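Local structure of short chain dehydrogenase (A0QTM2 homolog) (Mycobacterium thermoresistibile, 3SC4) at residues 144-149 / 188-193; 96-101 / 148-153. The protein probably catalyses an NAD(P)(H)-dependent oxidation or reduction, as other short-chain dehydrogenases do. All blocks are in the same frame, centred on the assembly; numbering follows the deposited sequence.

How the contacts relate
Contacts 1 and 2 lie on the two edges of strand 146-149, in the parallel sheet of this Rossmann-type domain, and their centres are about 9 Å apart. Along the chain 96-101 comes first, then 144-149, which runs through the shared Leu148 and Thr149 into 148-153, and last 188-193. Helix 114-135 links the first two strands and helix 164-183 the last two, giving two successive beta-alpha-beta units. The centre of contact 2 lies about 4 Å from the centre of the chain, that of contact 1 about 12 Å. Bonded on both edges, strand 146-149 is internal to the sheet, and 150-153 leaves its C-terminal end, consistent with the side where Rossmann-type folds place cofactor and active site.

Contact 1 of 2, residues 144-149 / 188-193; sequences NPHILT and GIASNT
His146 lays its imidazole over the methyl of Ala190, its partner in the parallel ladder. From CB the side chain leaves the strand on the face shared with Leu148, Ala190 and Asn192. CG then passes Ala190 CB at 3.7 Å, and the ND1-CE1 bond of the ring comes closer, both atoms 3.3 Å from that methyl. Ala190 CB sits 3.5 Å from the centroid of the His146 ring and 21° off the ring normal, which meets the geometry of a CH-pi contact displaced toward the rim. In the ring plane, a water lies 2.6 Å from His146 ND1; the same water is bonded to Ile147 O and Asn192 ND2. At the far tip NE2 is bonded to Lys234 O, so the imidazole is held at both nitrogens and beneath one face.

Four backbone hydrogen bonds establish the parallel pairing: Ala190 N binds Pro145 O, Ile147 N binds Ala190 O at 2.7 Å, Asn192 N binds Ile147 O, and Thr149 N binds Asn192 O. Strands 146-149 and 190-193 run in nearly the same direction, 15° apart, as expected across the beta-alpha-beta crossover of a Rossmann-type sheet, here made through helix 164-183.

The reverse face carries Ile147, Thr149, Ser191 and Thr193. With CG1 of Ile147 anti to the carbonyl carbon (chi1 -54°), that branch is the one turned to Ile189 CG2, which it meets at 3.8 Å, the two side chains crossing obliquely. Farther along, a second water sits 2.7 Å from Ser191 OG and 2.7 Å from Thr149 OG1, and it donates to Asn192 O. Ser191 OG is also bonded to Ala177 O of helix 164-183, Thr149 OG1 to Asn99 ND2, and Asn192 ND2, on the His146 face, to Tyr238 O.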
loop_
_atom_site.group_PDB
_atom_site.type_symbol
_atom_site.label_atom_id
_atom_site.label_comp_id
_atom_site.label_asym_id
_atom_site.label_seq_id
_atom_site.Cartn_x
_atom_site.Cartn_y
_atom_site.Cartn_z
ATOM N N ASN B 144 24.164 -15.967 1.140
ATOM C CA ASN B 144 23.688 -14.938 2.033
ATOM C C ASN B 144 22.723 -13.949 1.319
ATOM O O ASN B 144 22.980 -12.770 1.247
ATOM C CB ASN B 144 24.938 -14.232 2.576
ATOM C CG ASN B 144 24.617 -13.195 3.614
ATOM O OD1 ASN B 144 23.860 -13.470 4.557
ATOM N ND2 ASN B 144 25.184 -11.981 3.452
ATOM N N PRO B 145 21.597 -14.445 0.801
ATOM C CA PRO B 145 20.754 -13.647 -0.104
ATOM C C PRO B 145 19.980 -12.503 0.555
ATOM O O PRO B 145 19.443 -12.675 1.650
ATOM C CB PRO B 145 19.773 -14.679 -0.666
ATOM C CG PRO B 145 19.745 -15.761 0.380
ATOM C CD PRO B 145 21.103 -15.820 0.950
ATOM N N HIS B 146 19.902 -11.367 -0.140
ATOM C CA HIS B 146 19.291 -10.159 0.389
ATOM C C HIS B 146 18.360 -9.519 -0.603
ATOM O O HIS B 146 18.748 -9.280 -1.741
ATOM C CB HIS B 146 20.372 -9.112 0.707
ATOM C CG HIS B 146 20.845 -9.155 2.116
ATOM N ND1 HIS B 146 20.302 -8.359 3.100
ATOM C CD2 HIS B 146 21.782 -9.927 2.717
ATOM C CE1 HIS B 146 20.899 -8.624 4.248
ATOM N NE2 HIS B 146 21.800 -9.571 4.045
ATOM N N ILE B 147 17.147 -9.197 -0.164
ATOM C CA ILE B 147 16.335 -8.250 -0.899
ATOM C C ILE B 147 16.400 -6.918 -0.170
ATOM O O ILE B 147 16.231 -6.874 1.031
ATOM C CB ILE B 147 14.897 -8.681 -1.006
ATOM C CG1 ILE B 147 14.824 -10.105 -1.591
ATOM C CG2 ILE B 147 14.163 -7.655 -1.854
ATOM C CD1 ILE B 147 13.404 -10.735 -1.685
ATOM N N LEU B 148 16.635 -5.836 -0.897
ATOM C CA LEU B 148 16.742 -4.513 -0.288
ATOM C C LEU B 148 15.903 -3.550 -1.092
ATOM O O LEU B 148 16.067 -3.447 -2.323
ATOM C CB LEU B 148 18.191 -4.040 -0.286
ATOM C CG LEU B 148 18.474 -2.772 0.511
ATOM C CD1 LEU B 148 18.294 -3.000 1.988
ATOM C CD2 LEU B 148 19.903 -2.314 0.231
ATOM N N THR B 149 15.024 -2.832 -0.396
ATOM C CA THR B 149 13.988 -2.044 -1.034
ATOM C C THR B 149 14.146 -0.630 -0.549
ATOM O O THR B 149 14.327 -0.385 0.625
ATOM C CB THR B 149 12.590 -2.645 -0.718
ATOM O OG1 THR B 149 12.517 -3.954 -1.282
ATOM C CG2 THR B 149 11.485 -1.826 -1.316
ATOM N N GLY B 188 15.462 -18.270 4.456
ATOM C CA GLY B 188 16.708 -17.537 4.744
ATOM C C GLY B 188 17.079 -16.420 3.769
ATOM O O GLY B 188 18.255 -16.144 3.567
ATOM N N ILE B 189 16.090 -15.759 3.171
ATOM C CA ILE B 189 16.356 -14.568 2.362
ATOM C C ILE B 189 16.039 -13.326 3.184
ATOM O O ILE B 189 14.911 -13.162 3.642
ATOM C CB ILE B 189 15.517 -14.523 1.074
ATOM C CG1 ILE B 189 15.791 -15.751 0.195
ATOM C CG2 ILE B 189 15.828 -13.239 0.289
ATOM C CD1 ILE B 189 14.634 -16.061 -0.731
ATOM N N ALA B 190 17.034 -12.462 3.369
ATOM C CA ALA B 190 16.843 -11.202 4.066
ATOM C C ALA B 190 15.990 -10.317 3.194
ATOM O O ALA B 190 16.121 -10.379 1.982
ATOM C CB ALA B 190 18.168 -10.527 4.350
ATOM N N SER B 191 15.104 -9.529 3.811
ATOM C CA SER B 191 14.416 -8.433 3.133
ATOM C C SER B 191 14.321 -7.245 4.067
ATOM O O SER B 191 13.692 -7.319 5.125
ATOM C CB SER B 191 13.003 -8.841 2.689
ATOM O OG SER B 191 12.383 -7.817 1.917
ATOM N N ASN B 192 14.934 -6.145 3.664
ATOM C CA ASN B 192 14.986 -4.932 4.477
ATOM C C ASN B 192 14.630 -3.716 3.625
ATOM O O ASN B 192 14.658 -3.773 2.397
ATOM C CB ASN B 192 16.398 -4.734 5.074
ATOM C CG ASN B 192 16.782 -5.824 6.063
ATOM O OD1 ASN B 192 16.252 -5.879 7.175
ATOM N ND2 ASN B 192 17.703 -6.695 5.661
ATOM N N THR B 193 14.310 -2.609 4.272
ATOM C CA THR B 193 14.183 -1.352 3.536
ATOM C C THR B 193 15.275 -0.398 3.988
ATOM O O THR B 193 15.788 -0.511 5.105
ATOM C CB THR B 193 12.814 -0.693 3.756
ATOM O OG1 THR B 193 12.712 -0.299 5.122
ATOM C CG2 THR B 193 11.666 -1.648 3.416
HETATM O O HOH W 1 18.508 -6.442 2.907
HETATM O O HOH W 2 13.301 -5.575 0.702
#

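Contact 2 of 2, residues 96-101 / 148-153; sequences ICVNNA and LTLSPP
The carboxamide of Asn99 reaches across to Thr149, where ND2 donates to OG1 over 3.1 Å at 165°. With CG anti to the carbonyl carbon of Asn99 (chi1 -64°), the amide is swung toward Thr149, whose hydroxyl lies close to the amide plane. On the reverse face Val98 CG1 comes within 4.2 Å of Leu150 CD1. Beyond the strand end, Leu150 CD2 packs against Asn100, 3.3 Å from OD1 and 3.5 Å from CB.

Backbone bonds set this register. Cys97 O accepts Leu148 N at 2.8 Å, Leu148 O accepts Asn99 N, and Asn99 O accepts Leu150 N at 3.0 Å, carrying the pairing past Thr149 to Leu150, the centre of an inverse gamma turn.

Farther out, Asn99 ND2 is also bonded to Ser132 OG of helix 114-135, which ties the amide to the helix packed on this side. Ser15 OG bonds the backbone N of both Asn100 and Ala101, while Lys170 NZ reaches Leu150 O. The sequence Asn99-Asn100-Ala101 at the strand end matches the start of the Asn-Asn-Ala-Gly motif of short-chain dehydrogenases, known in the family to stabilise the central sheet, probably its role here too.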
loop_
_atom_site.group_PDB
_atom_site.type_symbol
_atom_site.label_atom_id
_atom_site.label_comp_id
_atom_site.label_asym_id
_atom_site.label_seq_id
_atom_site.Cartn_x
_atom_site.Cartn_y
_atom_site.Cartn_z
ATOM N N ILE B 96 21.465 -10.827 -4.698
ATOM C CA ILE B 96 20.976 -9.553 -4.250
ATOM C C ILE B 96 19.902 -9.014 -5.220
ATOM O O ILE B 96 20.094 -8.990 -6.435
ATOM C CB ILE B 96 22.125 -8.548 -4.160
ATOM C CG1 ILE B 96 23.213 -9.088 -3.242
ATOM C CG2 ILE B 96 21.614 -7.149 -3.663
ATOM C CD1 ILE B 96 24.495 -8.335 -3.365
ATOM N N CYS B 97 18.756 -8.636 -4.658
ATOM C CA CYS B 97 17.693 -7.985 -5.387
ATOM C C CYS B 97 17.492 -6.610 -4.766
ATOM O O CYS B 97 17.157 -6.515 -3.587
ATOM C CB CYS B 97 16.415 -8.791 -5.248
ATOM S SG CYS B 97 14.985 -8.010 -6.035
ATOM N N VAL B 98 17.751 -5.553 -5.526
ATOM C CA VAL B 98 17.517 -4.204 -5.038
ATOM C C VAL B 98 16.351 -3.597 -5.788
ATOM O O VAL B 98 16.401 -3.457 -6.985
ATOM C CB VAL B 98 18.731 -3.298 -5.218
ATOM C CG1 VAL B 98 18.360 -1.869 -4.873
ATOM C CG2 VAL B 98 19.886 -3.787 -4.362
ATOM N N ASN B 99 15.301 -3.244 -5.060
ATOM C CA ASN B 99 14.150 -2.552 -5.622
ATOM C C ASN B 99 14.336 -1.056 -5.470
ATOM O O ASN B 99 14.067 -0.486 -4.406
ATOM C CB ASN B 99 12.852 -2.996 -4.936
ATOM C CG ASN B 99 12.557 -4.457 -5.159
ATOM O OD1 ASN B 99 12.361 -4.883 -6.285
ATOM N ND2 ASN B 99 12.533 -5.229 -4.090
ATOM N N ASN B 100 14.824 -0.439 -6.546
ATOM C CA ASN B 100 15.106 1.004 -6.574
ATOM C C ASN B 100 14.221 1.801 -7.547
ATOM O O ASN B 100 14.068 2.971 -7.369
ATOM C CB ASN B 100 16.600 1.226 -6.869
ATOM C CG ASN B 100 16.926 2.676 -7.312
ATOM O OD1 ASN B 100 16.769 3.629 -6.534
ATOM N ND2 ASN B 100 17.362 2.832 -8.578
ATOM N N ALA B 101 13.626 1.180 -8.548
ATOM C CA ALA B 101 12.769 1.906 -9.494
ATOM C C ALA B 101 11.732 2.710 -8.730
ATOM O O ALA B 101 11.143 2.219 -7.768
ATOM C CB ALA B 101 12.093 0.962 -10.439
ATOM N N LEU B 148 16.635 -5.836 -0.897
ATOM C CA LEU B 148 16.742 -4.513 -0.288
ATOM C C LEU B 148 15.903 -3.550 -1.092
ATOM O O LEU B 148 16.067 -3.447 -2.323
ATOM C CB LEU B 148 18.191 -4.040 -0.286
ATOM C CG LEU B 148 18.474 -2.772 0.511
ATOM C CD1 LEU B 148 18.294 -3.000 1.988
ATOM C CD2 LEU B 148 19.903 -2.314 0.231
ATOM N N THR B 149 15.024 -2.832 -0.396
ATOM C CA THR B 149 13.988 -2.044 -1.034
ATOM C C THR B 149 14.146 -0.630 -0.549
ATOM O O THR B 149 14.327 -0.385 0.625
ATOM C CB THR B 149 12.590 -2.645 -0.718
ATOM O OG1 THR B 149 12.517 -3.954 -1.282
ATOM C CG2 THR B 149 11.485 -1.826 -1.316
ATOM N N LEU B 150 14.128 0.294 -1.485
ATOM C CA LEU B 150 14.506 1.673 -1.225
ATOM C C LEU B 150 13.241 2.460 -0.918
ATOM O O LEU B 150 12.617 3.069 -1.820
ATOM C CB LEU B 150 15.312 2.229 -2.399
ATOM C CG LEU B 150 16.832 1.939 -2.319
ATOM C CD1 LEU B 150 17.221 0.589 -1.689
ATOM C CD2 LEU B 150 17.538 2.131 -3.641
ATOM N N SER B 151 12.854 2.413 0.365
ATOM C CA SER B 151 11.561 2.933 0.812
ATOM C C SER B 151 11.642 3.211 2.297
ATOM O O SER B 151 12.577 2.765 2.943
ATOM C CB SER B 151 10.469 1.926 0.496
ATOM O OG SER B 151 10.684 0.755 1.251
ATOM N N PRO B 152 10.668 3.957 2.847
ATOM C CA PRO B 152 10.829 4.515 4.175
ATOM C C PRO B 152 10.174 3.681 5.245
ATOM O O PRO B 152 9.339 2.833 4.925
ATOM C CB PRO B 152 10.059 5.823 4.065
ATOM C CG PRO B 152 8.897 5.484 3.175
ATOM C CD PRO B 152 9.385 4.380 2.246
ATOM N N PRO B 153 10.516 3.930 6.508
ATOM C CA PRO B 153 9.747 3.367 7.626
ATOM C C PRO B 153 8.322 3.852 7.578
ATOM O O PRO B 153 8.072 4.969 7.088
ATOM C CB PRO B 153 10.401 3.969 8.883
ATOM C CG PRO B 153 11.662 4.560 8.438
ATOM C CD PRO B 153 11.509 4.905 6.968
#